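Local structure of glutaredoxin (Grx-1) (Archaeoglobus fulgidus, 3IC4) at residues V14-L19 with E30-E35; K26-F31 with P69-G74. The protein probably serves as a small thiol-disulfide electron carrier of the glutaredoxin family, built on the thioredoxin fold. One frame throughout, in Å; residues are numbered along the deposited sequence.

Interaction 1: V14-L19 with E30-E35; sequences VLMYGL and EFLKRE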
ATOM      1  N   VAL A  14       7.237  -4.634  -3.301  1.00  2.00           N
ATOM      2  CA  VAL A  14       6.078  -4.596  -2.393  1.00  2.00           C
ATOM      3  C   VAL A  14       5.699  -3.137  -2.054  1.00  2.00           C
ATOM      4  O   VAL A  14       6.536  -2.316  -1.697  1.00  2.00           O
ATOM      5  CB  VAL A  14       6.380  -5.383  -1.103  1.00  2.00           C
ATOM      6  CG1 VAL A  14       5.230  -5.309  -0.155  1.00  2.00           C
ATOM      7  CG2 VAL A  14       6.688  -6.801  -1.449  1.00  2.00           C
ATOM      8  N   LEU A  15       4.413  -2.825  -2.215  1.00  2.00           N
ATOM      9  CA  LEU A  15       3.929  -1.472  -1.941  1.00  2.00           C
ATOM     10  C   LEU A  15       2.732  -1.527  -1.011  1.00  2.00           C
ATOM     11  O   LEU A  15       1.788  -2.269  -1.264  1.00  2.00           O
ATOM     12  CB  LEU A  15       3.480  -0.811  -3.266  1.00  2.00           C
ATOM     13  CG  LEU A  15       2.949   0.619  -3.157  1.00  2.00           C
ATOM     14  CD1 LEU A  15       4.001   1.584  -2.647  1.00  2.17           C
ATOM     15  CD2 LEU A  15       2.399   1.126  -4.492  1.00  2.55           C
HETATM   16  N   MSE A  16       2.792  -0.697   0.028  1.00  2.00           N
HETATM   17  CA  MSE A  16       1.648  -0.460   0.901  1.00  2.00           C
HETATM   18  C   MSE A  16       1.040   0.926   0.715  1.00  2.00           C
HETATM   19  O   MSE A  16       1.760   1.946   0.695  1.00  2.00           O
HETATM   20  CB  MSE A  16       2.104  -0.614   2.347  1.00  2.00           C
HETATM   21  CG  MSE A  16       1.024  -0.488   3.332  1.00  2.78           C
HETATM   22 SE   MSE A  16       1.739  -0.475   5.120  1.00  6.06          SE
HETATM   23  CE  MSE A  16       0.596   0.874   5.899  1.00 11.09           C
ATOM     24  N   TYR A  17      -0.292   0.948   0.650  1.00  2.00           N
ATOM     25  CA  TYR A  17      -1.074   2.179   0.704  1.00  2.00           C
ATOM     26  C   TYR A  17      -1.760   2.225   2.064  1.00  2.00           C
ATOM     27  O   TYR A  17      -2.368   1.254   2.495  1.00  2.00           O
ATOM     28  CB  TYR A  17      -2.154   2.168  -0.345  1.00  2.00           C
ATOM     29  CG  TYR A  17      -1.690   2.132  -1.753  1.00  2.00           C
ATOM     30  CD1 TYR A  17      -1.497   3.310  -2.481  1.00  3.83           C
ATOM     31  CD2 TYR A  17      -1.486   0.904  -2.400  1.00  4.15           C
ATOM     32  CE1 TYR A  17      -1.119   3.246  -3.827  1.00  6.97           C
ATOM     33  CE2 TYR A  17      -1.120   0.857  -3.740  1.00  6.69           C
ATOM     34  CZ  TYR A  17      -0.933   2.018  -4.418  1.00  5.86           C
ATOM     35  OH  TYR A  17      -0.585   1.916  -5.717  1.00  9.55           O
ATOM     36  N   GLY A  18      -1.662   3.362   2.747  1.00  2.00           N
ATOM     37  CA  GLY A  18      -2.366   3.506   4.016  1.00  2.00           C
ATOM     38  C   GLY A  18      -2.479   4.940   4.502  1.00  2.00           C
ATOM     39  O   GLY A  18      -2.224   5.848   3.777  1.00  2.00           O
ATOM     40  N   LEU A  19      -2.988   5.094   5.703  1.00  2.00           N
ATOM     41  CA  LEU A  19      -2.993   6.353   6.402  1.00  2.00           C
ATOM     42  C   LEU A  19      -2.122   6.192   7.635  1.00  2.00           C
ATOM     43  O   LEU A  19      -2.224   5.217   8.356  1.00  2.00           O
ATOM     44  CB  LEU A  19      -4.388   6.719   6.851  1.00  2.00           C
ATOM     45  CG  LEU A  19      -5.468   6.889   5.765  1.00  3.65           C
ATOM     46  CD1 LEU A  19      -6.773   7.059   6.450  1.00  4.54           C
ATOM     47  CD2 LEU A  19      -5.132   8.090   4.957  1.00  9.25           C
ATOM     48  N   GLU A  30       4.396  -2.441  10.550  1.00  2.00           N
ATOM     49  CA  GLU A  30       5.264  -3.184  11.448  1.00  2.00           C
ATOM     50  C   GLU A  30       5.440  -4.627  10.976  1.00  2.00           C
ATOM     51  O   GLU A  30       6.524  -5.185  11.099  1.00  2.00           O
ATOM     52  CB  GLU A  30       4.756  -3.084  12.887  1.00  2.00           C
ATOM     53  CG  GLU A  30       4.774  -1.600  13.423  1.00  2.00           C
ATOM     54  CD  GLU A  30       6.145  -0.980  13.488  1.00  2.00           C
ATOM     55  OE1 GLU A  30       7.178  -1.694  13.699  1.00  2.00           O
ATOM     56  OE2 GLU A  30       6.255   0.281  13.364  1.00  2.00           O
ATOM     57  N   PHE A  31       4.386  -5.220  10.414  1.00  2.00           N
ATOM     58  CA  PHE A  31       4.529  -6.540   9.813  1.00  2.00           C
ATOM     59  C   PHE A  31       5.591  -6.557   8.736  1.00  2.00           C
ATOM     60  O   PHE A  31       6.420  -7.456   8.678  1.00  2.00           O
ATOM     61  CB  PHE A  31       3.184  -7.042   9.245  1.00  2.00           C
ATOM     62  CG  PHE A  31       3.301  -8.347   8.460  1.00  2.00           C
ATOM     63  CD1 PHE A  31       3.277  -9.562   9.100  1.00  5.40           C
ATOM     64  CD2 PHE A  31       3.505  -8.330   7.106  1.00  2.00           C
ATOM     65  CE1 PHE A  31       3.492 -10.743   8.384  1.00  8.87           C
ATOM     66  CE2 PHE A  31       3.701  -9.487   6.403  1.00  3.90           C
ATOM     67  CZ  PHE A  31       3.717 -10.673   7.042  1.00  6.20           C
ATOM     68  N   LEU A  32       5.487  -5.597   7.817  1.00  2.00           N
ATOM     69  CA  LEU A  32       6.385  -5.520   6.663  1.00  2.00           C
ATOM     70  C   LEU A  32       7.783  -5.259   7.129  1.00  2.00           C
ATOM     71  O   LEU A  32       8.729  -5.835   6.594  1.00  2.00           O
ATOM     72  CB  LEU A  32       5.912  -4.440   5.676  1.00  2.00           C
ATOM     73  CG  LEU A  32       4.595  -4.747   4.942  1.00  2.00           C
ATOM     74  CD1 LEU A  32       4.188  -3.541   4.167  1.00  2.00           C
ATOM     75  CD2 LEU A  32       4.684  -6.006   4.108  1.00  2.00           C
ATOM     76  N   LYS A  33       7.939  -4.427   8.152  1.00  2.00           N
ATOM     77  CA  LYS A  33       9.288  -4.148   8.674  1.00  2.13           C
ATOM     78  C   LYS A  33       9.946  -5.384   9.201  1.00  2.00           C
ATOM     79  O   LYS A  33      11.156  -5.598   9.005  1.00  2.00           O
ATOM     80  CB  LYS A  33       9.242  -3.108   9.801  1.00  2.00           C
ATOM     81  CG  LYS A  33       8.984  -1.726   9.266  1.00  3.26           C
ATOM     82  CD  LYS A  33       8.536  -0.608  10.233  1.00  7.46           C
ATOM     83  CE  LYS A  33       9.359  -0.348  11.380  1.00  7.64           C
ATOM     84  NZ  LYS A  33       8.834   0.877  12.126  1.00  7.34           N
ATOM     85  N   ARG A  34       9.175  -6.150   9.959  1.00  3.22           N
ATOM     86  CA  ARG A  34       9.643  -7.366  10.619  1.00  4.89           C
ATOM     87  C   ARG A  34       9.947  -8.455   9.570  1.00  5.26           C
ATOM     88  O   ARG A  34      10.906  -9.229   9.689  1.00  5.44           O
ATOM     89  CB  ARG A  34       8.577  -7.791  11.637  1.00  6.13           C
ATOM     90  CG  ARG A  34       8.886  -9.045  12.369  1.00  9.80           C
ATOM     91  CD  ARG A  34       8.293  -9.073  13.783  1.00 11.95           C
ATOM     92  NE  ARG A  34       8.844 -10.251  14.516  1.00 16.48           N
ATOM     93  CZ  ARG A  34       9.913 -10.312  15.343  1.00 19.07           C
ATOM     94  NH1 ARG A  34      10.652  -9.230  15.653  1.00 21.33           N
ATOM     95  NH2 ARG A  34      10.241 -11.492  15.903  1.00 17.96           N
ATOM     96  N   GLU A  35       9.173  -8.459   8.491  1.00  6.20           N
ATOM     97  CA  GLU A  35       9.338  -9.437   7.436  1.00  7.41           C
ATOM     98  C   GLU A  35      10.694  -9.348   6.750  1.00  7.64           C
ATOM     99  O   GLU A  35      11.242 -10.361   6.265  1.00  8.49           O
ATOM    100  CB  GLU A  35       8.172  -9.319   6.428  1.00  7.59           C
ATOM    101  CG  GLU A  35       7.987 -10.496   5.508  1.00 11.13           C
ATOM    102  CD  GLU A  35       7.614 -11.846   6.157  1.00 15.91           C
ATOM    103  OE1 GLU A  35       7.200 -11.938   7.346  1.00 15.45           O
ATOM    104  OE2 GLU A  35       7.757 -12.873   5.424  1.00 17.40           O
TER

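Interaction 2: K26-F31 with P69-G74; sequences KRTLEF and PVVVKG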
ATOM      1  N   LYS A  26      -0.800   0.961  10.678  1.00  2.00           N
ATOM      2  CA  LYS A  26       0.391   0.861  11.571  1.00  2.00           C
ATOM      3  C   LYS A  26       0.835  -0.582  11.779  1.00  2.00           C
ATOM      4  O   LYS A  26       2.019  -0.887  11.720  1.00  2.00           O
ATOM      5  CB  LYS A  26       0.140   1.507  12.939  1.00  2.00           C
ATOM      6  CG  LYS A  26       0.017   3.010  12.936  1.00  2.57           C
ATOM      7  CD  LYS A  26      -0.306   3.561  14.325  1.00  2.00           C
ATOM      8  CE  LYS A  26      -0.668   5.006  14.275  1.00  4.92           C
ATOM      9  NZ  LYS A  26      -0.780   5.496  15.624  1.00  2.00           N
ATOM     10  N   ARG A  27      -0.102  -1.460  12.090  1.00  2.00           N
ATOM     11  CA  ARG A  27       0.171  -2.882  12.308  1.00  2.00           C
ATOM     12  C   ARG A  27       0.788  -3.533  11.039  1.00  2.00           C
ATOM     13  O   ARG A  27       1.738  -4.284  11.083  1.00  2.00           O
ATOM     14  CB  ARG A  27      -1.098  -3.621  12.735  1.00  2.00           C
ATOM     15  CG  ARG A  27      -1.467  -3.442  14.180  1.00  2.00           C
ATOM     16  CD  ARG A  27      -2.660  -4.319  14.569  1.00  2.00           C
ATOM     17  NE  ARG A  27      -3.901  -3.662  14.239  1.00  2.00           N
ATOM     18  CZ  ARG A  27      -4.509  -2.743  14.991  1.00  2.00           C
ATOM     19  NH1 ARG A  27      -5.662  -2.240  14.572  1.00  2.86           N
ATOM     20  NH2 ARG A  27      -4.037  -2.289  16.142  1.00  2.00           N
ATOM     21  N   THR A  28       0.196  -3.202   9.900  1.00  2.00           N
ATOM     22  CA  THR A  28       0.673  -3.732   8.629  1.00  2.00           C
ATOM     23  C   THR A  28       2.101  -3.238   8.325  1.00  2.00           C
ATOM     24  O   THR A  28       2.936  -4.009   7.896  1.00  2.00           O
ATOM     25  CB  THR A  28      -0.264  -3.300   7.487  1.00  2.00           C
ATOM     26  OG1 THR A  28      -1.585  -3.717   7.812  1.00  2.00           O
ATOM     27  CG2 THR A  28       0.140  -3.904   6.115  1.00  2.00           C
ATOM     28  N   LEU A  29       2.380  -1.960   8.589  1.00  2.00           N
ATOM     29  CA  LEU A  29       3.732  -1.426   8.430  1.00  2.00           C
ATOM     30  C   LEU A  29       4.750  -2.197   9.292  1.00  2.00           C
ATOM     31  O   LEU A  29       5.842  -2.543   8.847  1.00  2.00           O
ATOM     32  CB  LEU A  29       3.731   0.077   8.781  1.00  2.00           C
ATOM     33  CG  LEU A  29       5.118   0.771   8.713  1.00  2.00           C
ATOM     34  CD1 LEU A  29       5.418   1.086   7.299  1.00  3.66           C
ATOM     35  CD2 LEU A  29       5.209   2.024   9.558  1.00  6.19           C
ATOM     36  N   GLU A  30       4.396  -2.441  10.550  1.00  2.00           N
ATOM     37  CA  GLU A  30       5.264  -3.184  11.448  1.00  2.00           C
ATOM     38  C   GLU A  30       5.440  -4.627  10.976  1.00  2.00           C
ATOM     39  O   GLU A  30       6.524  -5.185  11.099  1.00  2.00           O
ATOM     40  CB  GLU A  30       4.756  -3.084  12.887  1.00  2.00           C
ATOM     41  CG  GLU A  30       4.774  -1.600  13.423  1.00  2.00           C
ATOM     42  CD  GLU A  30       6.145  -0.980  13.488  1.00  2.00           C
ATOM     43  OE1 GLU A  30       7.178  -1.694  13.699  1.00  2.00           O
ATOM     44  OE2 GLU A  30       6.255   0.281  13.364  1.00  2.00           O
ATOM     45  N   PHE A  31       4.386  -5.220  10.414  1.00  2.00           N
ATOM     46  CA  PHE A  31       4.529  -6.540   9.813  1.00  2.00           C
ATOM     47  C   PHE A  31       5.591  -6.557   8.736  1.00  2.00           C
ATOM     48  O   PHE A  31       6.420  -7.456   8.678  1.00  2.00           O
ATOM     49  CB  PHE A  31       3.184  -7.042   9.245  1.00  2.00           C
ATOM     50  CG  PHE A  31       3.301  -8.347   8.460  1.00  2.00           C
ATOM     51  CD1 PHE A  31       3.277  -9.562   9.100  1.00  5.40           C
ATOM     52  CD2 PHE A  31       3.505  -8.330   7.106  1.00  2.00           C
ATOM     53  CE1 PHE A  31       3.492 -10.743   8.384  1.00  8.87           C
ATOM     54  CE2 PHE A  31       3.701  -9.487   6.403  1.00  3.90           C
ATOM     55  CZ  PHE A  31       3.717 -10.673   7.042  1.00  6.20           C
ATOM     56  N   PRO A  69      -5.538  -0.779   5.170  1.00  2.00           N
ATOM     57  CA  PRO A  69      -4.353  -0.867   4.264  1.00  2.00           C
ATOM     58  C   PRO A  69      -4.556  -1.733   3.039  1.00  2.00           C
ATOM     59  O   PRO A  69      -5.358  -2.643   3.042  1.00  2.00           O
ATOM     60  CB  PRO A  69      -3.271  -1.527   5.157  1.00  2.00           C
ATOM     61  CG  PRO A  69      -4.108  -2.409   6.106  1.00  2.00           C
ATOM     62  CD  PRO A  69      -5.280  -1.526   6.426  1.00  2.00           C
ATOM     63  N   VAL A  70      -3.819  -1.415   1.962  1.00  2.00           N
ATOM     64  CA  VAL A  70      -3.698  -2.331   0.821  1.00  2.00           C
ATOM     65  C   VAL A  70      -2.217  -2.580   0.584  1.00  2.00           C
ATOM     66  O   VAL A  70      -1.401  -1.641   0.564  1.00  2.00           O
ATOM     67  CB  VAL A  70      -4.368  -1.796  -0.461  1.00  2.00           C
ATOM     68  CG1 VAL A  70      -4.054  -2.705  -1.722  1.00  2.00           C
ATOM     69  CG2 VAL A  70      -5.854  -1.678  -0.210  1.00  2.00           C
ATOM     70  N   VAL A  71      -1.861  -3.833   0.496  1.00  2.00           N
ATOM     71  CA  VAL A  71      -0.476  -4.221   0.183  1.00  2.00           C
ATOM     72  C   VAL A  71      -0.523  -4.985  -1.143  1.00  2.00           C
ATOM     73  O   VAL A  71      -1.280  -5.922  -1.313  1.00  2.00           O
ATOM     74  CB  VAL A  71       0.201  -5.060   1.281  1.00  2.00           C
ATOM     75  CG1 VAL A  71       1.651  -5.421   0.881  1.00  2.00           C
ATOM     76  CG2 VAL A  71       0.215  -4.281   2.607  1.00  2.00           C
ATOM     77  N   VAL A  72       0.337  -4.537  -2.041  1.00  2.00           N
ATOM     78  CA  VAL A  72       0.385  -5.023  -3.415  1.00  2.00           C
ATOM     79  C   VAL A  72       1.729  -5.637  -3.695  1.00  2.00           C
ATOM     80  O   VAL A  72       2.787  -5.033  -3.393  1.00  2.00           O
ATOM     81  CB  VAL A  72       0.146  -3.910  -4.462  1.00  2.00           C
ATOM     82  CG1 VAL A  72       0.075  -4.569  -5.892  1.00  2.86           C
ATOM     83  CG2 VAL A  72      -1.126  -3.129  -4.089  1.00  6.16           C
ATOM     84  N   LYS A  73       1.704  -6.838  -4.251  1.00  2.00           N
ATOM     85  CA  LYS A  73       2.948  -7.473  -4.790  1.00  2.00           C
ATOM     86  C   LYS A  73       2.616  -8.076  -6.124  1.00  2.00           C
ATOM     87  O   LYS A  73       1.851  -9.057  -6.179  1.00  2.00           O
ATOM     88  CB  LYS A  73       3.448  -8.572  -3.857  1.00  2.00           C
ATOM     89  CG  LYS A  73       4.803  -9.135  -4.271  1.00  2.00           C
ATOM     90  CD  LYS A  73       5.285 -10.291  -3.443  1.00  6.98           C
ATOM     91  CE  LYS A  73       6.492 -10.936  -4.113  1.00 13.54           C
ATOM     92  NZ  LYS A  73       7.352 -11.535  -3.056  1.00 18.87           N
ATOM     93  N   GLY A  74       3.201  -7.543  -7.205  1.00  2.00           N
ATOM     94  CA  GLY A  74       2.904  -8.022  -8.574  1.00  2.75           C
ATOM     95  C   GLY A  74       1.428  -7.763  -8.872  1.00  2.00           C
ATOM     96  O   GLY A  74       0.953  -6.650  -8.622  1.00  4.64           O
TER

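Interaction 1: V14-L19 with E30-E35
Leu32 reaches from helix 23-35 to two side chains that turn toward the helix, Met16 of strand 15-18 and Val14, which precedes it in the chain beyond Leu15. The apolar packing runs through its two methyl branches, one for each partner. CD1 lies beside the root of Met16, a selenomethionine here, 4.0 Å from its CB, and is equally near SE. Met16 holds CG anti to its backbone N (chi1 -176°), and the bend at chi3 then carries CE away from Leu32, toward the start of the helix, where Cys22 and Cys25 form a CxxC pattern. CD2 of Leu32 approaches CG1 of Val14 at a looser 4.4 Å. A forked leucine suits this place because one residue can touch both Val14 and Met16, which alternate with Leu15 along the chain. Leu15 faces the other side of the sheet.

The charged groups stay out of this interface. One helical turn bears a salt bridge on its exposed side, where Lys33 NZ donates to Glu30 OE2 at 2.9 Å, on the syn side of the carboxylate but 31° out of its plane. Glu35 pairs with Arg91 of helix 83-91.

The contact joins the first strand and helix of a beta-alpha-beta unit completed by strand 40-43. Between these segments it is wholly apolar, so it depends on close fit and burial rather than on directed bonds.

Interaction 2: K26-F31 with P69-G74
With chi1 at -55°, Thr28 sets OG1 beside its own backbone N and CG2 anti to that N, and the two branches reach different residues, OG1 toward Pro69 and CG2 toward Val71. On the strand side, Val71 holds CG1 anti to its backbone N (chi1 -180°), which places CG2 anti to the carbonyl carbon and near the helix.

The methyl contact is close: Thr28 CG2 lies 3.5 Å from Val71 CG2, the two side chains passing each other in opposite directions. Val71 suits its place because its other branch serves further neighbours, with CG1 packing on Val14, while Leu86 and Leu89 of helix 83-91 also touch its side chain.

The hydroxyl packs against two carbons of the proline ring. Thr28 OG1 is 3.3 Å from Pro69 CG and 3.8 Å from Pro69 CB, the two side chains crossing at an oblique angle. Its polar demand is met within the helix, since OG1 hydrogen-bonds to the carbonyl O of His24 one turn earlier. Threonine therefore fits a buried helix position, offering a methyl to the sheet and tying its hydroxyl back to its own backbone.

Pro69 follows a cis peptide bond just before strand 70-73, and its ring also touches the CxxC pattern of Cys22 and Cys25 at the start of helix 23-35. This is consistent with the cis-proline that lies beside the CxxC motif in thioredoxin-fold oxidoreductases. The contact joins the helix that carries this pattern to the cis-proline and the strand after it, by van der Waals packing and a hydroxyl whose hydrogen bond stays within the helix.

Interactions 1 and 2 are both core contacts, their centres about 3 Å apart, and both set helix 23-35 against one face of the sheet. Interaction 1 uses the later part of the helix on strand 15-18; interaction 2 uses an earlier turn on strand 70-73. The two strands are antiparallel neighbours, joined by probable backbone hydrogen bonds between Leu15 O and Val72 N and between Tyr17 N and Val70 O. Both contacts thus lie in the same layer between helix and sheet. Chemistry shifts along the helix: purely apolar packing of aliphatic and (seleno)methionine side chains in interaction 1, a buried hydroxyl beside a cis-proline near the CxxC end in interaction 2.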